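Local structure of surface protein VspA (Borrelia turicatae, 1YJG) at residues A[27-32]-A[47-51]; A[44-48]-A[104-110]. The protein probably helps the spirochaete evade the host immune response as one of a set of antigenically distinct, alternately expressed outer-membrane lipoproteins, here represented by its helical core. All blocks are in the same frame, centred on the assembly; numbering follows the deposited sequence.

Interaction 1: residues A[27-32]-A[47-51]; sequences LAKAIG and NAKLI
Leu-50 reaches segment 27-32 because its CG stands opposite the backbone N (chi1 172°), which sends both methyls toward the end of helix 2-28; in Asn-47, three residues earlier and just before the helix, CG lies opposite the carbonyl carbon instead (chi1 -63°) and the amide is carried to the backbone at Gly-32. The two methyls of Leu-50 divide the work. CD1 rests against Leu-27, 4.0 Å from its CB, the two leucine side chains meeting at a slant. CD2 reaches Leu-27 O, just before the type I turn from Ala-28 to Ile-31, at 3.3 Å. It also lies against Ala-30 CB in that turn, and is 3.7 Å from Ile-31 CG1; Ile-31 runs roughly perpendicular to the leucine. Asn-47 also lies across Ile-31, its OD1 3.8 Å from Ile-31 CG2. The polar link is a hydrogen bond from Gly-32 N to Asn-47 OD1 of 2.9 Å, fairly straight at 161° and directed in the carbonyl plane onto a lone pair. The backbone O of Asn-47 meanwhile accepts from Leu-50 N and Ile-51 N, in the first turn of helix 48-69. The amide nitrogen is used too: ND2 donates to Asp-110 OD1 and Val-108 O, which together with the Gly-32 bond should fix which end of the amide is oxygen. Helix 110-117 packs on Ile-31, while Gly-53 of the second subunit packs on Leu-27. The contact thus joins the end of helix 2-28 to the start of helix 48-69 in the helical bundle, where a buried asparagine amide with three hydrogen bonds supplies directional bonding beside the apolar seat of Leu-50.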
ATOM      1  N   LEU A  27       1.256  -2.586  -7.890  1.00  9.52           N
ATOM      2  CA  LEU A  27       1.125  -4.033  -8.041  1.00 11.36           C
ATOM      3  C   LEU A  27       0.898  -4.383  -9.505  1.00 14.08           C
ATOM      4  O   LEU A  27       1.339  -5.447  -9.978  1.00 14.46           O
ATOM      5  CB  LEU A  27      -0.042  -4.568  -7.206  1.00 11.01           C
ATOM      6  CG  LEU A  27       0.057  -4.415  -5.687  1.00 12.00           C
ATOM      7  CD1 LEU A  27      -1.183  -5.005  -5.038  1.00 12.62           C
ATOM      8  CD2 LEU A  27       1.324  -5.069  -5.115  1.00 13.19           C
ATOM      9  N   ALA A  28       0.200  -3.495 -10.214  1.00 13.68           N
ATOM     10  CA  ALA A  28      -0.089  -3.683 -11.632  1.00 16.94           C
ATOM     11  C   ALA A  28       1.195  -3.611 -12.458  1.00 15.72           C
ATOM     12  O   ALA A  28       1.271  -4.195 -13.526  1.00 18.42           O
ATOM     13  CB  ALA A  28      -1.093  -2.655 -12.122  1.00 19.35           C
ATOM     14  N   LYS A  29       2.201  -2.886 -11.968  1.00 18.30           N
ATOM     15  CA  LYS A  29       3.487  -2.782 -12.665  1.00 17.47           C
ATOM     16  C   LYS A  29       4.269  -4.108 -12.548  1.00 15.65           C
ATOM     17  O   LYS A  29       5.278  -4.294 -13.220  1.00 18.72           O
ATOM     18  CB  LYS A  29       4.346  -1.661 -12.071  1.00 17.31           C
ATOM     19  CG  LYS A  29       3.881  -0.252 -12.384  1.00 16.96           C
ATOM     20  CD  LYS A  29       4.595   0.749 -11.473  1.00 16.44           C
ATOM     21  CE  LYS A  29       3.872   2.089 -11.409  1.00 15.65           C
ATOM     22  NZ  LYS A  29       4.646   3.090 -10.625  1.00 13.86           N
ATOM     23  N   ALA A  30       3.828  -4.994 -11.654  1.00 17.29           N
ATOM     24  CA  ALA A  30       4.467  -6.297 -11.436  1.00 17.68           C
ATOM     25  C   ALA A  30       3.822  -7.429 -12.231  1.00 17.89           C
ATOM     26  O   ALA A  30       4.291  -8.566 -12.177  1.00 17.24           O
ATOM     27  CB  ALA A  30       4.451  -6.647  -9.970  1.00 14.20           C
ATOM     28  N   ILE A  31       2.728  -7.130 -12.926  1.00 15.72           N
ATOM     29  CA  ILE A  31       2.044  -8.135 -13.724  1.00 17.88           C
ATOM     30  C   ILE A  31       2.993  -8.630 -14.818  1.00 17.33           C
ATOM     31  O   ILE A  31       3.596  -7.833 -15.540  1.00 16.07           O
ATOM     32  CB  ILE A  31       0.760  -7.550 -14.356  1.00 17.36           C
ATOM     33  CG1 ILE A  31      -0.297  -7.279 -13.278  1.00 17.45           C
ATOM     34  CG2 ILE A  31       0.202  -8.494 -15.441  1.00 16.98           C
ATOM     35  CD1 ILE A  31      -1.546  -6.545 -13.801  1.00 17.09           C
ATOM     36  N   GLY A  32       3.137  -9.944 -14.922  1.00 20.61           N
ATOM     37  CA  GLY A  32       4.002 -10.544 -15.925  1.00 21.29           C
ATOM     38  C   GLY A  32       5.449 -10.161 -15.724  1.00 21.24           C
ATOM     39  O   GLY A  32       6.170  -9.935 -16.692  1.00 24.30           O
ATOM     40  N   ASN A  47      -0.126 -14.901 -12.911  1.00 20.71           N
ATOM     41  CA  ASN A  47      -0.408 -13.758 -12.033  1.00 19.87           C
ATOM     42  C   ASN A  47      -1.412 -13.944 -10.897  1.00 20.33           C
ATOM     43  O   ASN A  47      -1.600 -13.025 -10.105  1.00 20.41           O
ATOM     44  CB  ASN A  47      -0.879 -12.577 -12.891  1.00 18.55           C
ATOM     45  CG  ASN A  47       0.172 -12.106 -13.854  1.00 16.82           C
ATOM     46  OD1 ASN A  47       1.173 -11.525 -13.445  1.00 15.92           O
ATOM     47  ND2 ASN A  47      -0.040 -12.350 -15.141  1.00 13.43           N
ATOM     48  N   ALA A  48      -2.046 -15.109 -10.788  1.00 19.69           N
ATOM     49  CA  ALA A  48      -3.038 -15.332  -9.722  1.00 18.82           C
ATOM     50  C   ALA A  48      -2.693 -14.791  -8.322  1.00 18.04           C
ATOM     51  O   ALA A  48      -3.482 -14.050  -7.739  1.00 14.57           O
ATOM     52  CB  ALA A  48      -3.391 -16.807  -9.620  1.00 19.23           C
ATOM     53  N   LYS A  49      -1.530 -15.166  -7.789  1.00 17.96           N
ATOM     54  CA  LYS A  49      -1.113 -14.734  -6.438  1.00 16.64           C
ATOM     55  C   LYS A  49      -0.939 -13.229  -6.271  1.00 13.08           C
ATOM     56  O   LYS A  49      -1.063 -12.716  -5.159  1.00  8.70           O
ATOM     57  CB  LYS A  49       0.147 -15.480  -5.979  1.00 20.02           C
ATOM     58  CG  LYS A  49      -0.141 -16.653  -5.036  1.00 22.34           C
ATOM     59  CD  LYS A  49      -1.064 -17.671  -5.691  1.00 24.15           C
ATOM     60  CE  LYS A  49      -1.179 -18.962  -4.899  1.00 24.95           C
ATOM     61  NZ  LYS A  49      -1.170 -20.131  -5.831  1.00 23.37           N
ATOM     62  N   LEU A  50      -0.603 -12.542  -7.360  1.00 12.22           N
ATOM     63  CA  LEU A  50      -0.437 -11.093  -7.335  1.00 14.00           C
ATOM     64  C   LEU A  50      -1.844 -10.490  -7.203  1.00 15.21           C
ATOM     65  O   LEU A  50      -2.042  -9.532  -6.452  1.00  9.02           O
ATOM     66  CB  LEU A  50       0.278 -10.593  -8.598  1.00 11.50           C
ATOM     67  CG  LEU A  50       0.353  -9.081  -8.808  1.00 12.30           C
ATOM     68  CD1 LEU A  50       1.108  -8.398  -7.659  1.00 10.31           C
ATOM     69  CD2 LEU A  50       0.981  -8.754 -10.160  1.00 11.92           C
ATOM     70  N   ILE A  51      -2.821 -11.066  -7.911  1.00 13.85           N
ATOM     71  CA  ILE A  51      -4.191 -10.574  -7.821  1.00 16.87           C
ATOM     72  C   ILE A  51      -4.696 -10.855  -6.396  1.00 17.77           C
ATOM     73  O   ILE A  51      -5.465 -10.070  -5.853  1.00 15.47           O
ATOM     74  CB  ILE A  51      -5.140 -11.206  -8.852  1.00 16.44           C
ATOM     75  CG1 ILE A  51      -4.524 -11.243 -10.255  1.00 17.32           C
ATOM     76  CG2 ILE A  51      -6.481 -10.438  -8.892  1.00 16.18           C
ATOM     77  CD1 ILE A  51      -3.914  -9.940 -10.730  1.00 17.54           C
TER

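Interaction 2: residues A[44-48]-A[104-110]; sequences ADKNA and GKDDVKD
Two irregular loops, each leading into a helix of the bundle, meet at residues 44-48 and 104-110, and the second of them places Lys-109 at the N-cap of helix 110-117. Asp-45 and Asp-110 form a reciprocal pair: Asp-45 N donates to Asp-110 OD1 at 3.1 Å, from above the carboxylate plane, and Asp-110 N returns a 3.2 Å bond to Asp-45 OD1 on the anti side, somewhat out of plane. The other oxygen, Asp-45 OD2, receives Lys-109 NZ on its syn side but tilted out of the carboxylate plane, in a 2.7 Å salt bridge. Bends at chi3 and chi4 (77° and 76°) fold the lysine alongside the aspartate. This cation probably offsets part of the negative charge of the nearby carboxylates; water 1 bridges two of them, donating to Asp-45 OD2 and Asp-107 OD1. Asp-107 OD2 accepts from Lys-46 N at 3.2 Å, nearly along its C-O axis. Asp-110 OD1 has a second donor, Asn-47 ND2, which lies on its anti lone pair at 2.8 Å. Val-108 O takes both Asn-47 N, at 3.1 Å, and the same ND2, at 3.0 Å. Beyond these bonds Ala-48 CB meets Val-108 CG2 at 3.7 Å, and water 2 links Ala-48 N with Lys-105 O. Lys-46 NZ forms a salt bridge with Asp-106 of the second subunit, and Asp-106 here pairs in turn with Lys-46 of the second subunit. The loop between strand 39-42 and helix 48-69 is thereby bound to the one between helices 100-103 and 110-117, at one end of the bundle.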
ATOM      1  N   ALA A  44       6.132 -13.342 -18.314  1.00 26.59           N
ATOM      2  CA  ALA A  44       4.677 -13.424 -18.488  1.00 26.81           C
ATOM      3  C   ALA A  44       3.832 -14.486 -17.770  1.00 25.00           C
ATOM      4  O   ALA A  44       4.278 -15.588 -17.461  1.00 22.12           O
ATOM      5  CB  ALA A  44       4.358 -13.466 -19.987  1.00 24.92           C
ATOM      6  N   ASP A  45       2.576 -14.092 -17.560  1.00 23.53           N
ATOM      7  CA  ASP A  45       1.516 -14.881 -16.931  1.00 20.78           C
ATOM      8  C   ASP A  45       1.741 -15.364 -15.489  1.00 19.84           C
ATOM      9  O   ASP A  45       2.575 -14.820 -14.774  1.00 19.34           O
ATOM     10  CB  ASP A  45       1.130 -16.015 -17.882  1.00 22.22           C
ATOM     11  CG  ASP A  45       1.006 -15.541 -19.327  1.00 21.64           C
ATOM     12  OD1 ASP A  45       0.651 -14.365 -19.557  1.00 21.09           O
ATOM     13  OD2 ASP A  45       1.247 -16.269 -20.302  1.00 22.76           O
ATOM     14  N   LYS A  46       0.949 -16.344 -15.057  1.00 19.88           N
ATOM     15  CA  LYS A  46       1.033 -16.899 -13.703  1.00 25.05           C
ATOM     16  C   LYS A  46       0.843 -15.779 -12.659  1.00 22.33           C
ATOM     17  O   LYS A  46       1.525 -15.744 -11.631  1.00 21.52           O
ATOM     18  CB  LYS A  46       2.365 -17.637 -13.480  1.00 27.38           C
ATOM     19  CG  LYS A  46       2.800 -18.561 -14.624  1.00 31.17           C
ATOM     20  CD  LYS A  46       4.235 -18.247 -15.052  1.00 33.39           C
ATOM     21  CE  LYS A  46       4.726 -19.169 -16.165  1.00 36.81           C
ATOM     22  NZ  LYS A  46       5.724 -20.174 -15.676  1.00 37.36           N
ATOM     23  N   ASN A  47      -0.126 -14.901 -12.911  1.00 20.71           N
ATOM     24  CA  ASN A  47      -0.408 -13.758 -12.033  1.00 19.87           C
ATOM     25  C   ASN A  47      -1.412 -13.944 -10.897  1.00 20.33           C
ATOM     26  O   ASN A  47      -1.600 -13.025 -10.105  1.00 20.41           O
ATOM     27  CB  ASN A  47      -0.879 -12.577 -12.891  1.00 18.55           C
ATOM     28  CG  ASN A  47       0.172 -12.106 -13.854  1.00 16.82           C
ATOM     29  OD1 ASN A  47       1.173 -11.525 -13.445  1.00 15.92           O
ATOM     30  ND2 ASN A  47      -0.040 -12.350 -15.141  1.00 13.43           N
ATOM     31  N   ALA A  48      -2.046 -15.109 -10.788  1.00 19.69           N
ATOM     32  CA  ALA A  48      -3.038 -15.332  -9.722  1.00 18.82           C
ATOM     33  C   ALA A  48      -2.693 -14.791  -8.322  1.00 18.04           C
ATOM     34  O   ALA A  48      -3.482 -14.050  -7.739  1.00 14.57           O
ATOM     35  CB  ALA A  48      -3.391 -16.807  -9.620  1.00 19.23           C
ATOM     36  N   GLY A 104      -8.347 -17.007 -10.098  1.00 22.84           N
ATOM     37  CA  GLY A 104      -7.758 -17.948  -9.161  1.00 25.18           C
ATOM     38  C   GLY A 104      -7.144 -19.176  -9.802  1.00 24.79           C
ATOM     39  O   GLY A 104      -6.690 -20.065  -9.091  1.00 23.77           O
ATOM     40  N   LYS A 105      -7.120 -19.225 -11.131  1.00 26.53           N
ATOM     41  CA  LYS A 105      -6.561 -20.373 -11.848  1.00 30.02           C
ATOM     42  C   LYS A 105      -5.032 -20.371 -11.800  1.00 32.20           C
ATOM     43  O   LYS A 105      -4.401 -19.369 -11.434  1.00 33.38           O
ATOM     44  CB  LYS A 105      -7.077 -20.447 -13.292  1.00 28.74           C
ATOM     45  CG  LYS A 105      -6.689 -19.270 -14.192  1.00 30.70           C
ATOM     46  CD  LYS A 105      -6.653 -19.674 -15.681  1.00 33.65           C
ATOM     47  CE  LYS A 105      -7.643 -18.892 -16.543  1.00 34.37           C
ATOM     48  NZ  LYS A 105      -7.009 -18.371 -17.794  1.00 36.96           N
ATOM     49  N   ASP A 106      -4.450 -21.500 -12.184  1.00 32.39           N
ATOM     50  CA  ASP A 106      -2.998 -21.678 -12.172  1.00 33.99           C
ATOM     51  C   ASP A 106      -2.211 -20.805 -13.146  1.00 29.07           C
ATOM     52  O   ASP A 106      -1.032 -20.565 -12.921  1.00 25.66           O
ATOM     53  CB  ASP A 106      -2.644 -23.156 -12.424  1.00 38.39           C
ATOM     54  CG  ASP A 106      -2.092 -23.839 -11.193  1.00 43.03           C
ATOM     55  OD1 ASP A 106      -0.978 -24.396 -11.280  1.00 46.84           O
ATOM     56  OD2 ASP A 106      -2.697 -23.869 -10.094  1.00 46.27           O
ATOM     57  N   ASP A 107      -2.839 -20.333 -14.214  1.00 28.91           N
ATOM     58  CA  ASP A 107      -2.130 -19.510 -15.187  1.00 29.12           C
ATOM     59  C   ASP A 107      -2.943 -18.300 -15.630  1.00 29.34           C
ATOM     60  O   ASP A 107      -3.516 -18.296 -16.721  1.00 32.50           O
ATOM     61  CB  ASP A 107      -1.744 -20.377 -16.393  1.00 30.02           C
ATOM     62  CG  ASP A 107      -0.737 -19.702 -17.309  1.00 30.54           C
ATOM     63  OD1 ASP A 107      -0.600 -20.138 -18.476  1.00 29.21           O
ATOM     64  OD2 ASP A 107      -0.047 -18.728 -16.953  1.00 31.53           O
ATOM     65  N   VAL A 108      -2.984 -17.272 -14.782  1.00 26.01           N
ATOM     66  CA  VAL A 108      -3.720 -16.052 -15.097  1.00 22.45           C
ATOM     67  C   VAL A 108      -2.832 -15.216 -16.000  1.00 21.65           C
ATOM     68  O   VAL A 108      -1.808 -14.691 -15.554  1.00 21.03           O
ATOM     69  CB  VAL A 108      -4.084 -15.250 -13.834  1.00 22.03           C
ATOM     70  CG1 VAL A 108      -4.789 -13.952 -14.210  1.00 20.02           C
ATOM     71  CG2 VAL A 108      -4.940 -16.094 -12.899  1.00 19.17           C
ATOM     72  N   LYS A 109      -3.219 -15.119 -17.273  1.00 19.95           N
ATOM     73  CA  LYS A 109      -2.471 -14.353 -18.266  1.00 18.46           C
ATOM     74  C   LYS A 109      -2.482 -12.857 -17.958  1.00 18.82           C
ATOM     75  O   LYS A 109      -3.412 -12.348 -17.328  1.00 14.66           O
ATOM     76  CB  LYS A 109      -2.993 -14.636 -19.681  1.00 16.68           C
ATOM     77  CG  LYS A 109      -2.531 -15.996 -20.248  1.00 17.98           C
ATOM     78  CD  LYS A 109      -2.687 -16.108 -21.770  1.00 20.28           C
ATOM     79  CE  LYS A 109      -1.593 -15.351 -22.545  1.00 20.97           C
ATOM     80  NZ  LYS A 109      -0.266 -16.062 -22.546  1.00 20.44           N
ATOM     81  N   ASP A 110      -1.435 -12.180 -18.424  1.00 18.50           N
ATOM     82  CA  ASP A 110      -1.230 -10.745 -18.228  1.00 20.73           C
ATOM     83  C   ASP A 110      -2.446  -9.868 -18.531  1.00 22.10           C
ATOM     84  O   ASP A 110      -2.803  -9.008 -17.730  1.00 20.19           O
ATOM     85  CB  ASP A 110      -0.026 -10.261 -19.069  1.00 18.92           C
ATOM     86  CG  ASP A 110       1.318 -10.718 -18.501  1.00 18.93           C
ATOM     87  OD1 ASP A 110       1.342 -11.298 -17.389  1.00 14.66           O
ATOM     88  OD2 ASP A 110       2.402 -10.552 -19.102  1.00 19.06           O
TER
HETATM   89  O   HOH W   1       1.264 -18.820 -19.762  1.00 44.34           O
HETATM   90  O   HOH W   2      -1.535 -18.010 -11.847  1.00 38.82           O

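Interactions 1 and 2 adjoin at one end of the helical bundle, their centres about 8 Å apart, and share Asn-47 and Ala-48. Along the chain the order is 27-32, the two-stranded sheet of 33-36 and 39-42, then 44-48 running into 47-51, and much later 104-110. The path from helix 2-28 through the hairpin to helix 48-69 is therefore closed locally by interaction 1, whereas interaction 2 brings in a loop more than fifty residues away. They also touch directly, with Ile-31 CG2 lying 3.6 Å from Asp-110 OD1. Both border the second subunit, so the same end of the fold joins three chain regions and contributes to the dimer.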